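Local coordinates for protein DsbA-like disulfide oxidoreductase (Wolbachia endosymbiont of Drosophila melanogaster, PDB 6EEZ) that acts as a homotrimeric disulfide isomerase of the thioredoxin-fold DsbA family, probably reshuffling disulfide bonds through a CxxC pair at a helix start, at residues L79-F90 / I133-I144. Sequence-based numbering, arbitrary orientation.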
loop_
_atom_site.group_PDB
_atom_site.type_symbol
_atom_site.label_atom_id
_atom_site.label_comp_id
_atom_site.label_asym_id
_atom_site.label_seq_id
_atom_site.Cartn_x
_atom_site.Cartn_y
_atom_site.Cartn_z
ATOM N N LEU A 79 5.225 12.036 1.179
ATOM C CA LEU A 79 3.856 12.523 1.151
ATOM C C LEU A 79 3.478 12.892 -0.257
ATOM O O LEU A 79 2.370 12.614 -0.695
ATOM C CB LEU A 79 3.693 13.734 2.070
ATOM C CG LEU A 79 2.294 14.346 2.176
ATOM C CD1 LEU A 79 1.274 13.323 2.630
ATOM C CD2 LEU A 79 2.298 15.504 3.153
ATOM N N LYS A 80 4.414 13.528 -0.962
ATOM C CA LYS A 80 4.234 13.871 -2.369
ATOM C C LYS A 80 4.011 12.639 -3.231
ATOM O O LYS A 80 3.083 12.596 -4.034
ATOM C CB LYS A 80 5.444 14.625 -2.898
ATOM C CG LYS A 80 5.554 16.046 -2.431
ATOM C CD LYS A 80 6.792 16.649 -3.044
ATOM C CE LYS A 80 6.955 18.118 -2.721
ATOM N NZ LYS A 80 8.273 18.571 -3.209
ATOM N N ALA A 81 4.874 11.646 -3.070
ATOM C CA ALA A 81 4.776 10.450 -3.882
ATOM C C ALA A 81 3.492 9.703 -3.522
ATOM O O ALA A 81 2.806 9.174 -4.394
ATOM C CB ALA A 81 6.003 9.573 -3.703
ATOM N N ALA A 82 3.121 9.728 -2.248
ATOM C CA ALA A 82 1.883 9.086 -1.835
ATOM C C ALA A 82 0.691 9.794 -2.466
ATOM O O ALA A 82 -0.184 9.140 -3.028
ATOM C CB ALA A 82 1.749 9.068 -0.315
ATOM N N LYS A 83 0.660 11.118 -2.372
ATOM C CA LYS A 83 -0.443 11.901 -2.917
ATOM C C LYS A 83 -0.581 11.702 -4.431
ATOM O O LYS A 83 -1.688 11.645 -4.978
ATOM C CB LYS A 83 -0.244 13.398 -2.634
ATOM C CG LYS A 83 -0.296 13.822 -1.159
ATOM C CD LYS A 83 -1.657 14.385 -0.777
ATOM C CE LYS A 83 -1.694 14.890 0.663
ATOM N NZ LYS A 83 -2.398 16.200 0.788
ATOM N N SER A 84 0.561 11.623 -5.100
ATOM C CA SER A 84 0.604 11.488 -6.546
ATOM C C SER A 84 0.049 10.114 -6.941
ATOM O O SER A 84 -0.737 9.992 -7.890
ATOM C CB SER A 84 2.046 11.686 -7.044
ATOM O OG SER A 84 2.580 12.951 -6.637
ATOM N N ALA A 85 0.427 9.092 -6.183
ATOM C CA ALA A 85 -0.060 7.739 -6.407
ATOM C C ALA A 85 -1.578 7.698 -6.421
ATOM O O ALA A 85 -2.188 7.149 -7.339
ATOM C CB ALA A 85 0.475 6.800 -5.350
ATOM N N LEU A 86 -2.206 8.283 -5.415
ATOM C CA LEU A 86 -3.658 8.261 -5.385
ATOM C C LEU A 86 -4.239 9.176 -6.471
ATOM O O LEU A 86 -5.348 8.945 -6.930
ATOM C CB LEU A 86 -4.175 8.654 -4.006
ATOM C CG LEU A 86 -3.938 7.590 -2.937
ATOM C CD1 LEU A 86 -4.345 8.086 -1.548
ATOM C CD2 LEU A 86 -4.719 6.344 -3.291
ATOM N N ALA A 87 -3.494 10.193 -6.901
ATOM C CA ALA A 87 -3.997 11.087 -7.940
ATOM C C ALA A 87 -4.112 10.329 -9.264
ATOM O O ALA A 87 -5.000 10.596 -10.076
ATOM C CB ALA A 87 -3.107 12.292 -8.096
ATOM N N VAL A 88 -3.209 9.374 -9.452
ATOM C CA VAL A 88 -3.257 8.449 -10.574
ATOM C C VAL A 88 -4.423 7.459 -10.432
ATOM O O VAL A 88 -5.158 7.195 -11.383
ATOM C CB VAL A 88 -1.916 7.679 -10.689
ATOM C CG1 VAL A 88 -2.034 6.470 -11.616
ATOM C CG2 VAL A 88 -0.822 8.617 -11.154
ATOM N N TYR A 89 -4.574 6.898 -9.242
ATOM C CA TYR A 89 -5.646 5.953 -8.955
ATOM C C TYR A 89 -7.013 6.470 -9.382
ATOM O O TYR A 89 -7.798 5.755 -10.002
ATOM C CB TYR A 89 -5.658 5.635 -7.460
ATOM C CG TYR A 89 -6.840 4.835 -6.986
ATOM C CD1 TYR A 89 -6.926 3.472 -7.230
ATOM C CD2 TYR A 89 -7.854 5.437 -6.255
ATOM C CE1 TYR A 89 -7.998 2.727 -6.772
ATOM C CE2 TYR A 89 -8.938 4.701 -5.786
ATOM C CZ TYR A 89 -9.004 3.345 -6.047
ATOM O OH TYR A 89 -10.088 2.622 -5.588
ATOM N N PHE A 90 -7.295 7.717 -9.045
ATOM C CA PHE A 90 -8.601 8.265 -9.316
ATOM C C PHE A 90 -8.806 8.611 -10.782
ATOM O O PHE A 90 -9.946 8.689 -11.232
ATOM C CB PHE A 90 -8.833 9.483 -8.432
ATOM C CG PHE A 90 -9.180 9.121 -7.019
ATOM C CD1 PHE A 90 -10.419 8.556 -6.718
ATOM C CD2 PHE A 90 -8.270 9.311 -6.000
ATOM C CE1 PHE A 90 -10.745 8.204 -5.411
ATOM C CE2 PHE A 90 -8.590 8.966 -4.676
ATOM C CZ PHE A 90 -9.823 8.409 -4.387
ATOM N N ILE A 133 -4.811 15.849 -8.981
ATOM C CA ILE A 133 -4.263 16.330 -7.723
ATOM C C ILE A 133 -5.220 17.326 -7.075
ATOM O O ILE A 133 -5.556 17.207 -5.898
ATOM C CB ILE A 133 -2.873 16.999 -7.932
ATOM C CG1 ILE A 133 -1.806 15.930 -8.200
ATOM C CG2 ILE A 133 -2.472 17.847 -6.711
ATOM C CD1 ILE A 133 -0.442 16.488 -8.504
ATOM N N LYS A 134 -5.667 18.299 -7.860
ATOM C CA LYS A 134 -6.412 19.422 -7.316
ATOM C C LYS A 134 -7.860 19.042 -7.047
ATOM O O LYS A 134 -8.393 19.330 -5.977
ATOM C CB LYS A 134 -6.351 20.619 -8.272
ATOM C CG LYS A 134 -4.937 21.031 -8.681
ATOM C CD LYS A 134 -4.130 21.592 -7.519
ATOM C CE LYS A 134 -2.659 21.684 -7.887
ATOM N NZ LYS A 134 -2.441 22.481 -9.129
ATOM N N ASP A 135 -8.494 18.398 -8.019
ATOM C CA ASP A 135 -9.906 18.059 -7.909
ATOM C C ASP A 135 -10.173 17.108 -6.751
ATOM O O ASP A 135 -11.185 17.245 -6.062
ATOM C CB ASP A 135 -10.424 17.417 -9.196
ATOM C CG ASP A 135 -10.499 18.385 -10.355
ATOM O OD1 ASP A 135 -10.293 19.596 -10.139
ATOM O OD2 ASP A 135 -10.781 17.929 -11.486
ATOM N N ASN A 136 -9.281 16.136 -6.552
ATOM C CA ASN A 136 -9.461 15.108 -5.517
ATOM C C ASN A 136 -8.639 15.354 -4.246
ATOM O O ASN A 136 -8.365 14.423 -3.483
ATOM C CB ASN A 136 -9.107 13.733 -6.092
ATOM C CG ASN A 136 -9.913 13.404 -7.329
ATOM O OD1 ASN A 136 -9.369 13.323 -8.439
ATOM N ND2 ASN A 136 -11.224 13.242 -7.155
ATOM N N ALA A 137 -8.261 16.607 -4.014
ATOM C CA ALA A 137 -7.324 16.938 -2.942
ATOM C C ALA A 137 -7.896 16.545 -1.579
ATOM O O ALA A 137 -7.227 15.854 -0.809
ATOM C CB ALA A 137 -6.981 18.408 -2.977
ATOM N N ASP A 138 -9.129 16.961 -1.294
ATOM C CA ASP A 138 -9.773 16.600 -0.028
ATOM C C ASP A 138 -9.798 15.091 0.202
ATOM O O ASP A 138 -9.570 14.634 1.315
ATOM C CB ASP A 138 -11.209 17.120 0.033
ATOM C CG ASP A 138 -11.283 18.618 0.091
ATOM O OD1 ASP A 138 -10.209 19.249 0.197
ATOM O OD2 ASP A 138 -12.413 19.164 0.042
ATOM N N LYS A 139 -10.084 14.313 -0.842
ATOM C CA LYS A 139 -10.305 12.887 -0.650
ATOM C C LYS A 139 -8.988 12.159 -0.493
ATOM O O LYS A 139 -8.885 11.216 0.281
ATOM C CB LYS A 139 -11.091 12.289 -1.799
ATOM C CG LYS A 139 -11.425 10.832 -1.584
ATOM C CD LYS A 139 -12.910 10.573 -1.786
ATOM C CE LYS A 139 -13.736 11.087 -0.609
ATOM N NZ LYS A 139 -15.193 10.994 -0.888
ATOM N N ILE A 140 -7.979 12.601 -1.230
ATOM C CA ILE A 140 -6.640 12.051 -1.083
ATOM C C ILE A 140 -6.120 12.342 0.327
ATOM O O ILE A 140 -5.539 11.478 0.975
ATOM C CB ILE A 140 -5.667 12.646 -2.122
ATOM C CG1 ILE A 140 -6.084 12.212 -3.531
ATOM C CG2 ILE A 140 -4.237 12.218 -1.817
ATOM C CD1 ILE A 140 -5.419 12.990 -4.639
ATOM N N GLU A 141 -6.309 13.579 0.770
ATOM C CA GLU A 141 -5.864 13.995 2.083
ATOM C C GLU A 141 -6.545 13.118 3.140
ATOM O O GLU A 141 -5.891 12.602 4.037
ATOM C CB GLU A 141 -6.173 15.481 2.303
ATOM C CG GLU A 141 -5.997 15.975 3.745
ATOM C CD GLU A 141 -4.536 15.995 4.193
ATOM O OE1 GLU A 141 -3.637 15.866 3.328
ATOM O OE2 GLU A 141 -4.286 16.161 5.409
ATOM N N GLN A 142 -7.856 12.937 2.999
ATOM C CA GLN A 142 -8.645 12.120 3.918
ATOM C C GLN A 142 -8.144 10.688 3.968
ATOM O O GLN A 142 -8.019 10.106 5.054
ATOM C CB GLN A 142 -10.122 12.136 3.517
ATOM C CG GLN A 142 -11.046 11.513 4.537
ATOM C CD GLN A 142 -12.510 11.585 4.130
ATOM O OE1 GLN A 142 -12.996 10.717 3.408
ATOM N NE2 GLN A 142 -13.224 12.618 4.600
ATOM N N MET A 143 -7.848 10.129 2.795
ATOM C CA MET A 143 -7.412 8.732 2.717
ATOM C C MET A 143 -6.057 8.532 3.372
ATOM O O MET A 143 -5.817 7.508 4.003
ATOM C CB MET A 143 -7.359 8.252 1.260
ATOM C CG MET A 143 -8.726 8.025 0.624
ATOM S SD MET A 143 -8.641 7.706 -1.166
ATOM C CE MET A 143 -7.969 6.047 -1.160
ATOM N N ILE A 144 -5.163 9.499 3.218
ATOM C CA ILE A 144 -3.820 9.358 3.758
ATOM C C ILE A 144 -3.865 9.537 5.276
ATOM O O ILE A 144 -3.179 8.834 6.016
ATOM C CB ILE A 144 -2.848 10.363 3.117
ATOM C CG1 ILE A 144 -2.475 9.876 1.711
ATOM C CG2 ILE A 144 -1.596 10.551 3.985
ATOM C CD1 ILE A 144 -1.528 10.759 0.969
#
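This is a helix-helix packing contact in the helical part of a DsbA-like thioredoxin fold. Ile140 and Ile144 of helix 137-154 pack as knobs into holes on helix 76-91. Ile140 sits among Lys83, Leu86, Ala87 and Phe90; its CG2 lies 3.5 Å from Lys83 CD. One turn on, Ile144 fits among Leu79, Ala82, Lys83 and Leu86, and its CD1 reaches Ala82 CB at 3.9 Å. The axes of 79-90 and 137-144 come within 9.9 Å and cross at 122°, nearer antiparallel than parallel. Lys83 bends at chi2 (-99°), lays its chain over both isoleucines and ends in a salt bridge, Lys83 NZ to Glu141 OE1, at 2.8 Å. The other carboxylate oxygen, Glu141 OE2, accepts a hydrogen bond from Asn145 ND2. Near the C-terminal end of helix 76-91, Met143 SD meets the Phe90 ring at its edge, 3.5 Å from Phe90 CZ, a Met-aromatic contact. Tyr89 CD2 lies over one face of that ring. Met143 CE turns to Leu86 CD2 at 3.9 Å. Before the helix break at Asn136, Ile133 CG1 of helix 126-135 lies 3.9 Å from Ala87 CB. Ser84, pointing away from this contact, touches helices 96-105 and 112-121, while Ala82 and Leu86 also meet Asp70 of strand 65-70.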